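PDB 5MZ5: ALDH21) from Physcomitrella patens subsp. patens, which oxidises succinic semialdehyde with NADP+ as cofactor, as a member of the aldehyde dehydrogenase family, and probably also acts on glyceraldehyde 3-phosphate. Local coordinates for residues A[127-130]-A[131-134]. Sequence-based numbering, arbitrary orientation.
Sequences GKPI and KDAR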
# COMPACT_ATOMS: atom_id res chain seq x y z
N GLY A 127 37.33 12.94 -13.47
CA GLY A 127 38.58 12.46 -12.89
C GLY A 127 38.41 11.17 -12.11
O GLY A 127 39.37 10.70 -11.48
N LYS A 128 37.21 10.56 -12.11
CA LYS A 128 36.99 9.31 -11.38
C LYS A 128 37.59 8.13 -12.14
O LYS A 128 37.54 8.11 -13.37
CB LYS A 128 35.51 9.09 -10.99
CG LYS A 128 34.57 8.62 -12.11
CD LYS A 128 33.14 8.42 -11.64
CE LYS A 128 32.51 9.70 -11.10
NZ LYS A 128 31.56 9.41 -9.99
N PRO A 129 38.21 7.15 -11.44
CA PRO A 129 38.78 5.99 -12.16
C PRO A 129 37.78 5.30 -13.08
O PRO A 129 36.60 5.26 -12.76
CB PRO A 129 39.25 5.09 -11.01
CG PRO A 129 39.52 6.04 -9.90
CD PRO A 129 38.40 7.02 -9.99
N ILE A 130 38.24 4.78 -14.24
CA ILE A 130 37.41 4.13 -15.26
C ILE A 130 36.53 3.00 -14.69
O ILE A 130 35.38 2.86 -15.13
CB ILE A 130 38.23 3.69 -16.52
CG1 ILE A 130 37.30 3.27 -17.70
CG2 ILE A 130 39.28 2.60 -16.20
CD1 ILE A 130 36.38 4.38 -18.29
N LYS A 131 37.03 2.23 -13.70
CA LYS A 131 36.24 1.17 -13.07
C LYS A 131 35.03 1.79 -12.35
O LYS A 131 33.93 1.25 -12.48
CB LYS A 131 37.12 0.36 -12.08
CG LYS A 131 37.35 -1.13 -12.43
CD LYS A 131 37.98 -1.41 -13.79
CE LYS A 131 38.82 -2.67 -13.79
NZ LYS A 131 38.83 -3.36 -15.10
N ASP A 132 35.23 2.93 -11.64
CA ASP A 132 34.14 3.65 -10.96
C ASP A 132 33.18 4.29 -11.95
O ASP A 132 31.97 4.27 -11.71
CB ASP A 132 34.69 4.72 -9.99
CG ASP A 132 35.53 4.17 -8.84
OD1 ASP A 132 35.36 2.97 -8.50
OD2 ASP A 132 36.31 4.95 -8.25
N ALA A 133 33.72 4.86 -13.06
CA ALA A 133 32.93 5.47 -14.14
C ALA A 133 31.98 4.44 -14.77
O ALA A 133 30.83 4.77 -14.98
CB ALA A 133 33.85 6.07 -15.19
N ARG A 134 32.46 3.19 -15.00
CA ARG A 134 31.66 2.06 -15.54
C ARG A 134 30.56 1.68 -14.56
O ARG A 134 29.43 1.47 -14.99
CB ARG A 134 32.54 0.84 -15.89
CG ARG A 134 33.42 1.09 -17.11
CD ARG A 134 34.10 -0.17 -17.59
NE ARG A 134 35.13 0.13 -18.58
CZ ARG A 134 36.43 -0.10 -18.40
NH1 ARG A 134 36.86 -0.69 -17.29
NH2 ARG A 134 37.30 0.24 -19.34
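Ile-130 lays its CG1 methylene over one face of the Arg-134 guanidinium, 3.4 Å from NH2 and set toward the rim of the flat group. The two side chains meet at a slant one helical turn apart. CG1 of Ile-130 stands anti to the backbone N (chi1 -168°), while the arginine runs extended from CG to NE and then turns its plane (chi4 116°) to present a face to that methylene. Salt bridges to Glu-116 through NE and to Glu-355 through NH1 pin the guanidinium, and Glu-355 also takes the ammonium of Lys-131.

This is the start of a helix, with Pro-129 as N-cap. Pro-129 O accepts a hydrogen bond from Ala-133 N at 2.9 Å; the next bond, Arg-134 N to Ile-130 O, is equally short. Beside the first turn, the Asp-132 carboxylate lies alongside the proline ring, OD2 3.4 Å from Pro-129 CD, both side chains heading the same way.

Lys-128 passes the turn with its aliphatic part, CD resting 3.9 Å from Ala-133 CA. Its NZ goes on to a salt bridge with Glu-136 and hydrogen bonds to Gln-315 and Asn-189 O. Asn-189 and Tyr-314, the latter near Asp-132, bind succinate when it is present, and this helix start therefore probably lies just behind that site.

Gly-127, with positive phi, ends helix 115-126, and the short link delivers the chain into helix 130-151. The start of helix 130-151 rests on helix 115-126, Ile-130 packing on Gln-120 and Thr-123, Ala-133 on Thr-123 and Arg-134 on Ala-119.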